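Local coordinates for protein putative antitoxin HigA3 (Mycobacterium tuberculosis H37Rv, PDB 6LTZ) that binds and bends DNA as a dimer and is the putative antitoxin of a type II toxin-antitoxin system, whose cognate toxin would be HigB3, at residues R40-R45 with K69-D74. Sequence-based numbering, arbitrary orientation.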
ATOM      1  N   ARG A  40       7.107   8.026   9.612  1.00 80.94           N
ATOM      2  CA  ARG A  40       6.016   8.976   9.404  1.00 73.59           C
ATOM      3  C   ARG A  40       5.941   9.523   7.958  1.00 63.69           C
ATOM      4  O   ARG A  40       6.973   9.723   7.317  1.00 57.37           O
ATOM      5  CB  ARG A  40       6.189  10.141  10.386  1.00 71.20           C
ATOM      6  CG  ARG A  40       5.034  10.406  11.314  1.00 74.34           C
ATOM      7  CD  ARG A  40       5.337   9.971  12.754  1.00 86.17           C
ATOM      8  NE  ARG A  40       6.588  10.518  13.280  1.00 97.40           N
ATOM      9  CZ  ARG A  40       7.124  10.162  14.444  1.00 98.73           C
ATOM     10  NH1 ARG A  40       6.510   9.269  15.207  1.00 92.53           N
ATOM     11  NH2 ARG A  40       8.270  10.697  14.851  1.00 98.46           N
ATOM     12  N   LEU A  41       4.738   9.786   7.446  1.00 54.97           N
ATOM     13  CA  LEU A  41       4.630  10.405   6.124  1.00 47.14           C
ATOM     14  C   LEU A  41       5.225  11.813   6.149  1.00 45.21           C
ATOM     15  O   LEU A  41       5.865  12.243   5.191  1.00 43.89           O
ATOM     16  CB  LEU A  41       3.178  10.451   5.658  1.00 47.19           C
ATOM     17  CG  LEU A  41       2.541   9.103   5.310  1.00 45.14           C
ATOM     18  CD1 LEU A  41       1.071   9.271   4.970  1.00 48.86           C
ATOM     19  CD2 LEU A  41       3.277   8.429   4.166  1.00 46.87           C
ATOM     20  N   ALA A  42       5.018  12.517   7.257  1.00 42.51           N
ATOM     21  CA  ALA A  42       5.510  13.883   7.420  1.00 44.68           C
ATOM     22  C   ALA A  42       7.031  13.980   7.271  1.00 42.54           C
ATOM     23  O   ALA A  42       7.537  14.926   6.668  1.00 43.54           O
ATOM     24  CB  ALA A  42       5.079  14.431   8.765  1.00 47.08           C
ATOM     25  N   GLU A  43       7.745  13.003   7.830  1.00 48.54           N
ATOM     26  CA  GLU A  43       9.203  12.913   7.717  1.00 44.42           C
ATOM     27  C   GLU A  43       9.645  12.979   6.266  1.00 51.30           C
ATOM     28  O   GLU A  43      10.564  13.717   5.898  1.00 40.30           O
ATOM     29  CB  GLU A  43       9.711  11.606   8.330  1.00 59.41           C
ATOM     30  CG  GLU A  43      10.313  11.719   9.715  1.00 76.16           C
ATOM     31  CD  GLU A  43      10.750  10.367  10.255  1.00 82.69           C
ATOM     32  OE1 GLU A  43       9.888   9.476  10.405  1.00 75.92           O
ATOM     33  OE2 GLU A  43      11.962  10.191  10.508  1.00 84.32           O
ATOM     34  N   ILE A  44       8.972  12.166   5.462  1.00 40.41           N
ATOM     35  CA  ILE A  44       9.189  12.080   4.030  1.00 52.34           C
ATOM     36  C   ILE A  44       8.968  13.432   3.354  1.00 49.09           C
ATOM     37  O   ILE A  44       9.828  13.911   2.618  1.00 43.75           O
ATOM     38  CB  ILE A  44       8.252  11.017   3.418  1.00 49.96           C
ATOM     39  CG1 ILE A  44       8.624   9.630   3.943  1.00 63.54           C
ATOM     40  CG2 ILE A  44       8.301  11.039   1.914  1.00 53.89           C
ATOM     41  CD1 ILE A  44       7.634   8.549   3.586  1.00 58.82           C
ATOM     42  N   ARG A  45       7.819  14.044   3.622  1.00 35.01           N
ATOM     43  CA  ARG A  45       7.477  15.337   3.034  1.00 30.66           C
ATOM     44  C   ARG A  45       8.546  16.383   3.334  1.00 33.13           C
ATOM     45  O   ARG A  45       9.020  17.073   2.432  1.00 37.42           O
ATOM     46  CB  ARG A  45       6.109  15.814   3.539  1.00 31.03           C
ATOM     47  CG  ARG A  45       5.726  17.213   3.059  1.00 25.71           C
ATOM     48  CD  ARG A  45       4.259  17.537   3.328  1.00 28.33           C
ATOM     49  NE  ARG A  45       3.906  17.427   4.742  1.00 28.29           N
ATOM     50  CZ  ARG A  45       4.242  18.316   5.671  1.00 43.38           C
ATOM     51  NH1 ARG A  45       4.955  19.386   5.343  1.00 25.56           N
ATOM     52  NH2 ARG A  45       3.873  18.129   6.933  1.00 38.69           N
ATOM     53  N   LYS A  69      -4.667  13.858   9.127  1.00 46.56           N
ATOM     54  CA  LYS A  69      -4.900  12.516   9.650  1.00 50.87           C
ATOM     55  C   LYS A  69      -3.967  11.499   9.003  1.00 42.99           C
ATOM     56  O   LYS A  69      -3.559  10.534   9.642  1.00 54.43           O
ATOM     57  CB  LYS A  69      -6.354  12.094   9.445  1.00 56.14           C
ATOM     58  CG  LYS A  69      -7.379  13.063  10.016  1.00 69.37           C
ATOM     59  CD  LYS A  69      -8.800  12.689   9.606  1.00 77.79           C
ATOM     60  CE  LYS A  69      -8.814  11.773   8.385  1.00 82.10           C
ATOM     61  NZ  LYS A  69     -10.073  11.887   7.597  1.00 85.81           N
ATOM     62  N   LEU A  70      -3.625  11.725   7.739  1.00 41.70           N
ATOM     63  CA  LEU A  70      -2.680  10.864   7.034  1.00 39.39           C
ATOM     64  C   LEU A  70      -1.310  10.870   7.696  1.00 52.62           C
ATOM     65  O   LEU A  70      -0.684   9.824   7.873  1.00 47.97           O
ATOM     66  CB  LEU A  70      -2.532  11.306   5.575  1.00 46.37           C
ATOM     67  CG  LEU A  70      -3.399  10.640   4.513  1.00 44.05           C
ATOM     68  CD1 LEU A  70      -2.933  11.062   3.127  1.00 38.49           C
ATOM     69  CD2 LEU A  70      -3.334   9.136   4.666  1.00 41.48           C
ATOM     70  N   GLU A  71      -0.843  12.060   8.053  1.00 42.21           N
ATOM     71  CA  GLU A  71       0.514  12.214   8.555  1.00 46.11           C
ATOM     72  C   GLU A  71       0.609  11.947  10.049  1.00 42.20           C
ATOM     73  O   GLU A  71       1.691  11.683  10.568  1.00 58.38           O
ATOM     74  CB  GLU A  71       1.038  13.617   8.240  1.00 49.43           C
ATOM     75  CG  GLU A  71       1.181  13.890   6.755  1.00 37.98           C
ATOM     76  CD  GLU A  71       1.866  15.210   6.466  1.00 48.86           C
ATOM     77  OE1 GLU A  71       2.241  15.440   5.294  1.00 37.48           O
ATOM     78  OE2 GLU A  71       2.028  16.015   7.409  1.00 45.63           O
ATOM     79  N   SER A  72      -0.524  12.014  10.737  1.00 43.95           N
ATOM     80  CA  SER A  72      -0.533  11.836  12.183  1.00 64.32           C
ATOM     81  C   SER A  72      -1.065  10.464  12.568  1.00 63.13           C
ATOM     82  O   SER A  72      -0.413   9.713  13.295  1.00 68.68           O
ATOM     83  CB  SER A  72      -1.373  12.925  12.857  1.00 51.52           C
ATOM     84  OG  SER A  72      -2.752  12.756  12.575  1.00 57.72           O
ATOM     85  N   GLY A  73      -2.252  10.143  12.066  1.00 50.92           N
ATOM     86  CA  GLY A  73      -2.946   8.935  12.458  1.00 66.27           C
ATOM     87  C   GLY A  73      -2.314   7.648  11.970  1.00 57.62           C
ATOM     88  O   GLY A  73      -1.283   7.647  11.300  1.00 63.17           O
ATOM     89  N   ASP A  74      -2.951   6.541  12.324  1.00 62.92           N
ATOM     90  CA  ASP A  74      -2.523   5.224  11.889  1.00 63.66           C
ATOM     91  C   ASP A  74      -3.044   4.935  10.481  1.00 53.96           C
ATOM     92  O   ASP A  74      -4.204   5.208  10.171  1.00 53.40           O
ATOM     93  CB  ASP A  74      -3.005   4.174  12.890  1.00 64.63           C
ATOM     94  CG  ASP A  74      -3.154   2.811  12.276  1.00 58.25           C
ATOM     95  OD1 ASP A  74      -2.125   2.158  11.996  1.00 62.65           O
ATOM     96  OD2 ASP A  74      -4.313   2.392  12.088  1.00 65.87           O
TER
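Arg45 and Glu71 meet in a buried, two-pronged salt bridge. Arg45 NE gives a hydrogen bond to Glu71 OE1 at 2.7 Å, and Arg45 NH2 gives one to Glu71 OE2 at 2.8 Å. Both bonds are nearly straight, the first at 168°. Each carboxylate oxygen uses its syn lone pair, and the two flat groups lie almost in one plane, 6° apart. Arg45 CG lies anti to the backbone N (chi1 175°), and a bend at chi3 brings NE round to Glu71. The Glu71 chain runs extended beyond CG to reach helix 41-47. Each end has further partners: Tyr86 OH bonds Glu71 OE1, Gln53 NE2 bonds Glu71 OE2, and Arg45 NH1 bonds the carbonyl of Ala51. Four hydrogen bonds, two of them from Arg45, thus hold the carboxylate's rotation.

The pair ties the first helix of the Cro/C1-type helix-turn-helix domain to the end of helix 64-72. That helix is the second of the predicted DNA-binding motif, the position of the recognition helix in this family. The CA atoms of Leu41 and Glu71, the closest CA pair of the two segments, are 5.1 Å apart.

Van der Waals packing flanks the bridge. Leu41 places CD1 3.4 Å from the carbonyl O of Leu70 and makes apolar contact, at 4.2 Å, with Leu70 CB. The Ala42 methyl, CB, lies 3.7 Å from Glu71 OE2. Beyond the two segments, Leu83 touches Leu41, while Tyr86 of the same helix packs on both Arg45 and Leu70.

At the exposed margin, Arg40 brings CG to 3.7 Å from the backbone O of Glu71.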